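Local coordinates for protein hydrolase, haloacid dehalogenase-like family (Porphyromonas gingivalis, PDB 2I6X) that is probably a hydrolase of the haloacid dehalogenase superfamily whose substrate has not been assigned, at residues A34-E37 with E38-P42; I155-E158 with M159-D162; P201-T204 with R205-R208. All coordinates share one frame; numbering follows the deposited sequence. Where two conformers were deposited one is given.

Contact 1 (A34-E37 with E38-P42)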
loop_
_atom_site.group_PDB
_atom_site.type_symbol
_atom_site.label_atom_id
_atom_site.label_comp_id
_atom_site.label_asym_id
_atom_site.label_seq_id
_atom_site.Cartn_x
_atom_site.Cartn_y
_atom_site.Cartn_z
ATOM N N ALA A 34 -19.067 7.881 -12.856
ATOM C CA ALA A 34 -18.667 8.798 -13.919
ATOM C C ALA A 34 -17.695 9.907 -13.476
ATOM O O ALA A 34 -16.821 10.333 -14.246
ATOM C CB ALA A 34 -19.921 9.404 -14.581
ATOM N N ASP A 35 -17.870 10.377 -12.243
ATOM C CA ASP A 35 -17.022 11.419 -11.686
ATOM C C ASP A 35 -15.837 10.780 -10.943
ATOM O O ASP A 35 -15.268 11.378 -10.030
ATOM C CB ASP A 35 -17.838 12.324 -10.757
ATOM C CG ASP A 35 -18.698 13.309 -11.515
ATOM O OD1 ASP A 35 -18.150 14.217 -12.186
ATOM O OD2 ASP A 35 -19.942 13.193 -11.430
ATOM N N ILE A 36 -15.476 9.563 -11.348
ATOM C CA ILE A 36 -14.423 8.793 -10.673
ATOM C C ILE A 36 -13.063 9.488 -10.610
ATOM O O ILE A 36 -12.374 9.407 -9.593
ATOM C CB ILE A 36 -14.241 7.344 -11.248
ATOM C CG1 ILE A 36 -13.188 6.575 -10.433
ATOM C CG2 ILE A 36 -13.920 7.344 -12.751
ATOM C CD1 ILE A 36 -13.638 6.232 -8.998
ATOM N N GLU A 37 -12.685 10.145 -11.700
ATOM C CA GLU A 37 -11.362 10.729 -11.821
ATOM C C GLU A 37 -11.150 11.800 -10.746
ATOM O O GLU A 37 -10.090 11.867 -10.119
ATOM C CB GLU A 37 -11.179 11.283 -13.229
ATOM C CG GLU A 37 -9.800 11.830 -13.527
ATOM C CD GLU A 37 -9.418 11.667 -14.989
ATOM O OE1 GLU A 37 -8.507 12.405 -15.438
ATOM O OE2 GLU A 37 -10.027 10.805 -15.681
ATOM N N GLU A 38 -12.174 12.605 -10.504
ATOM C CA GLU A 38 -12.082 13.582 -9.435
ATOM C C GLU A 38 -12.235 12.949 -8.041
ATOM O O GLU A 38 -11.647 13.438 -7.073
ATOM C CB GLU A 38 -13.019 14.787 -9.670
ATOM C CG GLU A 38 -14.227 14.904 -8.739
ATOM C CD GLU A 38 -15.392 15.601 -9.406
ATOM O OE1 GLU A 38 -15.669 16.781 -9.078
ATOM O OE2 GLU A 38 -16.021 14.962 -10.276
HETATM N N MSE A 39 -13.022 11.874 -7.952
HETATM C CA MSE A 39 -13.198 11.134 -6.694
HETATM C C MSE A 39 -11.880 10.515 -6.234
HETATM O O MSE A 39 -11.614 10.436 -5.034
HETATM C CB MSE A 39 -14.286 10.052 -6.810
HETATM C CG MSE A 39 -15.737 10.570 -6.706
HETATM SE SE MSE A 39 -17.042 9.277 -5.952
HETATM C CE MSE A 39 -16.706 7.786 -7.135
ATOM N N LEU A 40 -11.061 10.097 -7.203
ATOM C CA LEU A 40 -9.748 9.479 -6.969
ATOM C C LEU A 40 -8.546 10.450 -6.966
ATOM O O LEU A 40 -7.404 9.996 -6.890
ATOM C CB LEU A 40 -9.497 8.371 -8.007
ATOM C CG LEU A 40 -9.628 6.896 -7.602
ATOM C CD1 LEU A 40 -10.597 6.684 -6.460
ATOM C CD2 LEU A 40 -9.984 5.969 -8.770
ATOM N N ASP A 41 -8.787 11.757 -7.053
ATOM C CA ASP A 41 -7.715 12.751 -7.067
ATOM C C ASP A 41 -7.357 13.258 -5.647
ATOM O O ASP A 41 -8.259 13.478 -4.821
ATOM C CB ASP A 41 -8.091 13.915 -8.015
ATOM C CG ASP A 41 -7.556 15.265 -7.547
ATOM O OD1 ASP A 41 -6.433 15.646 -7.955
ATOM O OD2 ASP A 41 -8.256 15.949 -6.761
ATOM N N PRO A 42 -6.038 13.448 -5.360
ATOM C CA PRO A 42 -5.533 14.034 -4.082
ATOM C C PRO A 42 -5.901 15.511 -3.870
ATOM O O PRO A 42 -5.038 16.340 -3.538
ATOM C CB PRO A 42 -4.011 13.861 -4.186
ATOM C CG PRO A 42 -3.787 12.848 -5.307
ATOM C CD PRO A 42 -4.929 13.053 -6.256
#
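Asp35 and Glu38 lie side by side across a single turn of helix, their side chains pointing the same way and their carboxylate planes turned 69° apart. The approach is through one oxygen of each group: OD1 of Asp35 stands 3.0 Å from OE2 of Glu38, and that same OE2 lies 3.2 Å from CB of Asp35. The Glu38 chain is extended beyond CG, which carries its carboxylate back beside the aspartate. Asp35 holds the N-cap position, yet its side chain makes no capping bond; its contribution to the turn comes from the backbone, where Met39 N donates to Asp35 O at 3.1 Å. Leu40, the first residue to leave helical geometry, still gives a bond of 2.8 Å from its N to Ile36 O.

A different face of the turn is apolar. Ile36 sends CG1 anti to its own N (chi1 -176°), and this branch runs obliquely past Leu40, with Ile36 CG1 and Leu40 CD2 3.7 Å apart. Met39, a selenomethionine, crosses Ile36 at about a right angle; its bent end places CE 3.9 Å from Ile36 CD1, a contact that remains doubtful because it belongs to one of two deposited conformers. Ile25 of helix 21-30 and Phe49 of helix 48-54 both touch Ile36 and Leu40, so the short helix 36-39 is wedged into the helical cap inserted after the first core strand, as in C1-capped members of the superfamily.

The turn is therefore amphipathic, its hydrocarbon turned toward neighbouring helices and its acids outward. Two like-charged oxygens this close would probably repel, a cost that solvent may screen, and the proximity may raise the pKa of one acid.

Contact 2 (I155-E158 with M159-D162)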
loop_
_atom_site.group_PDB
_atom_site.type_symbol
_atom_site.label_atom_id
_atom_site.label_comp_id
_atom_site.label_asym_id
_atom_site.label_seq_id
_atom_site.Cartn_x
_atom_site.Cartn_y
_atom_site.Cartn_z
ATOM N N ILE A 155 -0.158 7.240 12.015
ATOM C CA ILE A 155 0.012 5.876 11.506
ATOM C C ILE A 155 1.491 5.423 11.646
ATOM O O ILE A 155 1.758 4.287 12.041
ATOM C CB ILE A 155 -0.558 5.673 10.054
ATOM C CG1 ILE A 155 -0.818 4.162 9.805
ATOM C CG2 ILE A 155 0.352 6.382 8.967
ATOM C CD1 ILE A 155 -1.378 3.757 8.407
ATOM N N PHE A 156 2.434 6.315 11.357
ATOM C CA PHE A 156 3.846 6.071 11.671
ATOM C C PHE A 156 4.093 5.776 13.154
ATOM O O PHE A 156 4.879 4.865 13.492
ATOM C CB PHE A 156 4.708 7.241 11.223
ATOM C CG PHE A 156 4.795 7.387 9.710
ATOM C CD1 PHE A 156 5.858 6.832 9.004
ATOM C CD2 PHE A 156 3.807 8.070 9.006
ATOM C CE1 PHE A 156 5.953 6.963 7.602
ATOM C CE2 PHE A 156 3.874 8.216 7.586
ATOM C CZ PHE A 156 4.945 7.660 6.883
ATOM N N LEU A 157 3.435 6.542 14.028
ATOM C CA LEU A 157 3.665 6.403 15.453
ATOM C C LEU A 157 3.105 5.083 16.029
ATOM O O LEU A 157 3.744 4.456 16.878
ATOM C CB LEU A 157 3.161 7.641 16.223
ATOM C CG LEU A 157 3.786 9.009 15.852
ATOM C CD1 LEU A 157 3.211 10.094 16.729
ATOM C CD2 LEU A 157 5.265 9.030 16.030
ATOM N N GLU A 158 1.927 4.665 15.558
ATOM C CA GLU A 158 1.376 3.374 15.934
ATOM C C GLU A 158 2.360 2.251 15.550
ATOM O O GLU A 158 2.688 1.400 16.388
ATOM C CB GLU A 158 -0.007 3.160 15.310
ATOM C CG GLU A 158 -0.732 1.937 15.891
ATOM C CD GLU A 158 -2.167 1.746 15.383
ATOM O OE1 GLU A 158 -2.824 2.763 15.098
ATOM O OE2 GLU A 158 -2.658 0.589 15.293
HETATM N N MSE A 159 2.849 2.297 14.304
HETATM C CA MSE A 159 3.860 1.379 13.781
HETATM C C MSE A 159 5.131 1.288 14.642
HETATM O O MSE A 159 5.554 0.194 15.023
HETATM C CB MSE A 159 4.235 1.745 12.336
HETATM C CG MSE A 159 5.408 0.921 11.820
HETATM SE SE MSE A 159 5.789 1.161 9.918
HETATM C CE MSE A 159 6.595 2.960 10.043
ATOM N N ILE A 160 5.732 2.439 14.926
ATOM C CA ILE A 160 6.868 2.551 15.869
ATOM C C ILE A 160 6.595 1.915 17.223
ATOM O O ILE A 160 7.378 1.072 17.673
ATOM C CB ILE A 160 7.305 4.034 16.001
ATOM C CG1 ILE A 160 7.801 4.576 14.635
ATOM C CG2 ILE A 160 8.340 4.252 17.114
ATOM C CD1 ILE A 160 7.905 6.128 14.612
ATOM N N ALA A 161 5.501 2.316 17.885
ATOM C CA ALA A 161 5.110 1.726 19.165
ATOM C C ALA A 161 4.930 0.197 19.076
ATOM O O ALA A 161 5.435 -0.545 19.923
ATOM C CB ALA A 161 3.846 2.379 19.691
ATOM N N ASP A 162 4.233 -0.270 18.034
ATOM C CA ASP A 162 3.906 -1.687 17.935
ATOM C C ASP A 162 5.118 -2.562 17.592
ATOM O O ASP A 162 5.261 -3.658 18.139
ATOM C CB ASP A 162 2.767 -1.929 16.933
ATOM C CG ASP A 162 2.392 -3.422 16.810
ATOM O OD1 ASP A 162 1.763 -3.967 17.741
ATOM O OD2 ASP A 162 2.738 -4.058 15.791
#
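Phe156 and Met159 run side by side in the same direction on the buried flank of helix 153-163. Met159, a selenomethionine, is extended as far as its heavy atom and then bends at chi3 (74°), swinging CE round to within 4.1 Å of Phe156 CD1, where the methyl approaches the ring obliquely. On the outer flank Leu157 and Ile160 also lie side by side, pointing the same way, with Leu157 CD2 4.2 Å from Ile160 CD1. Ile160 comes nearer to the backbone: CG1, beside its own N at chi1 -62°, lies 3.2 Å from Phe156 O.

Backbone bonds follow the regular i to i+4 pattern of an alpha helix. Those of Ile160 N to Phe156 O and of Ala161 N to Leu157 O are both 2.9 Å long, and Asp162 N reaches Glu158 O at 2.8 Å. This helix belongs to the connection between strands 139-142 and 170-173 of the Rossmann-like parallel sheet, and it lies against that sheet: Leu110 touches Ile155, Phe156 and Met159, while the Phe156 ring meets Phe172 edge-to-face.

Charged ends turn to partners beyond the helix. Glu158 OE1 forms a salt bridge with Lys148, and Asp162 OD2 is gripped by both Lys139 and the hydroxyl of Tyr141, tying the helix to strand 139-142.

Contact 3 (P201-T204 with R205-R208)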
loop_
_atom_site.group_PDB
_atom_site.type_symbol
_atom_site.label_atom_id
_atom_site.label_comp_id
_atom_site.label_asym_id
_atom_site.label_seq_id
_atom_site.Cartn_x
_atom_site.Cartn_y
_atom_site.Cartn_z
ATOM N N PRO A 201 18.689 -2.990 -7.223
ATOM C CA PRO A 201 20.109 -2.569 -7.121
ATOM C C PRO A 201 20.385 -1.386 -6.166
ATOM O O PRO A 201 21.319 -1.456 -5.360
ATOM C CB PRO A 201 20.491 -2.249 -8.578
ATOM C CG PRO A 201 19.566 -3.128 -9.411
ATOM C CD PRO A 201 18.249 -3.054 -8.638
ATOM N N ALA A 202 19.559 -0.338 -6.225
ATOM C CA ALA A 202 19.741 0.856 -5.380
ATOM C C ALA A 202 19.547 0.574 -3.889
ATOM O O ALA A 202 20.285 1.092 -3.041
ATOM C CB ALA A 202 18.807 1.989 -5.818
ATOM N N ILE A 203 18.530 -0.222 -3.568
ATOM C CA ILE A 203 18.288 -0.616 -2.179
ATOM C C ILE A 203 19.422 -1.548 -1.657
ATOM O O ILE A 203 19.924 -1.343 -0.547
ATOM C CB ILE A 203 16.863 -1.206 -2.001
ATOM C CG1 ILE A 203 15.776 -0.165 -2.327
ATOM C CG2 ILE A 203 16.658 -1.827 -0.611
ATOM C CD1 ILE A 203 15.920 1.218 -1.683
ATOM N N THR A 204 19.836 -2.529 -2.468
ATOM C CA THR A 204 20.960 -3.435 -2.152
ATOM C C THR A 204 22.206 -2.625 -1.783
ATOM O O THR A 204 23.019 -3.055 -0.950
ATOM C CB THR A 204 21.301 -4.372 -3.357
ATOM O OG1 THR A 204 20.102 -4.954 -3.880
ATOM C CG2 THR A 204 22.261 -5.498 -2.961
ATOM N N ARG A 205 22.335 -1.457 -2.422
ATOM C CA ARG A 205 23.405 -0.491 -2.176
ATOM C C ARG A 205 23.240 0.194 -0.834
ATOM O O ARG A 205 24.191 0.273 -0.063
ATOM C CB ARG A 205 23.416 0.581 -3.269
ATOM C CG ARG A 205 24.651 0.615 -4.146
ATOM C CD ARG A 205 25.515 1.841 -3.814
ATOM N NE ARG A 205 26.494 2.172 -4.867
ATOM C CZ ARG A 205 26.254 2.993 -5.892
ATOM N NH1 ARG A 205 27.202 3.239 -6.785
ATOM N NH2 ARG A 205 25.063 3.578 -6.024
ATOM N N LEU A 206 22.040 0.705 -0.563
ATOM C CA LEU A 206 21.785 1.408 0.687
ATOM C C LEU A 206 22.084 0.522 1.884
ATOM O O LEU A 206 22.649 0.988 2.870
ATOM C CB LEU A 206 20.341 1.927 0.773
ATOM C CG LEU A 206 19.891 3.103 -0.106
ATOM C CD1 LEU A 206 18.467 3.497 0.245
ATOM C CD2 LEU A 206 20.808 4.328 -0.015
ATOM N N LEU A 207 21.723 -0.756 1.778
ATOM C CA LEU A 207 21.870 -1.700 2.882
ATOM C C LEU A 207 23.331 -2.010 3.200
ATOM O O LEU A 207 23.653 -2.407 4.317
ATOM C CB LEU A 207 21.068 -2.980 2.614
ATOM C CG LEU A 207 19.569 -2.763 2.377
ATOM C CD1 LEU A 207 18.894 -4.072 2.018
ATOM C CD2 LEU A 207 18.903 -2.097 3.588
ATOM N N ARG A 208 24.207 -1.798 2.224
ATOM C CA ARG A 208 25.662 -1.982 2.374
ATOM C C ARG A 208 26.321 -0.991 3.336
ATOM O O ARG A 208 27.421 -1.232 3.841
ATOM C CB ARG A 208 26.353 -1.863 1.013
ATOM C CG ARG A 208 27.044 -3.122 0.556
ATOM C CD ARG A 208 27.704 -2.917 -0.789
ATOM N NE ARG A 208 26.967 -3.582 -1.861
ATOM C CZ ARG A 208 26.560 -3.006 -2.987
ATOM N NH1 ARG A 208 26.823 -1.733 -3.235
ATOM N NH2 ARG A 208 25.904 -3.718 -3.879
#
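Arg205 N, in helix 200-207, bonds to Pro201 O at 3.1 Å and makes a weak second bond to Ala202 O. Its CB sits 3.2 Å from the Ala202 O atom, while the guanidinium end leads away. Leu206 N bonds to Ala202 O at 3.1 Å, and Leu206 CD1 meets Ile203 CD1 at 3.9 Å. Leu207 N donates to Ile203 O at 3.0 Å; its CG packs 3.3 Å from that oxygen, and its CD1 lies 4.1 Å from Ile203 CG2. With CG1 beside its own N (chi1 -63°), Ile203 passes both leucines slantwise and its two branches serve different ones, the CG1 branch through CD1 and the methyl CG2 directly. Leu171 touches both leucines; Tyr191 meets Leu206 and Tyr97 meets Leu207.

In Arg208 the chain bends at chi3, and in one of two conformers Thr204 O lies 3.9 Å above the guanidinium plane, off centre. The threonine hydroxyl itself bonds to Ile200 O. In that pose the guanidinium probably exerts only a weak pull on the carbonyl, so hydrocarbon packing and backbone bonds carry this helical turn.

In the fold
The three contacts come one after another along the chain, each on or around its own helix, and none touches another. Contact 1, on helix 36-39, belongs to the helical cap; contacts 2 and 3, on helices 153-163 and 200-207, belong to the Rossmann-like core. Their centres are about 25 Å apart for contacts 2 and 3, 30 Å for contacts 1 and 2, and 37 Å for contacts 1 and 3, which lie on opposite sides of the chain's centre. Contact 2 packs alongside helix 177-185 and contact 3 alongside helix 92-101, on opposite faces of the parallel sheet, both reaching strand 170-173. The contacts thus sample a helical cap and both faces of a sheet-centred core, consistent with the two-domain plan of a HAD hydrolase.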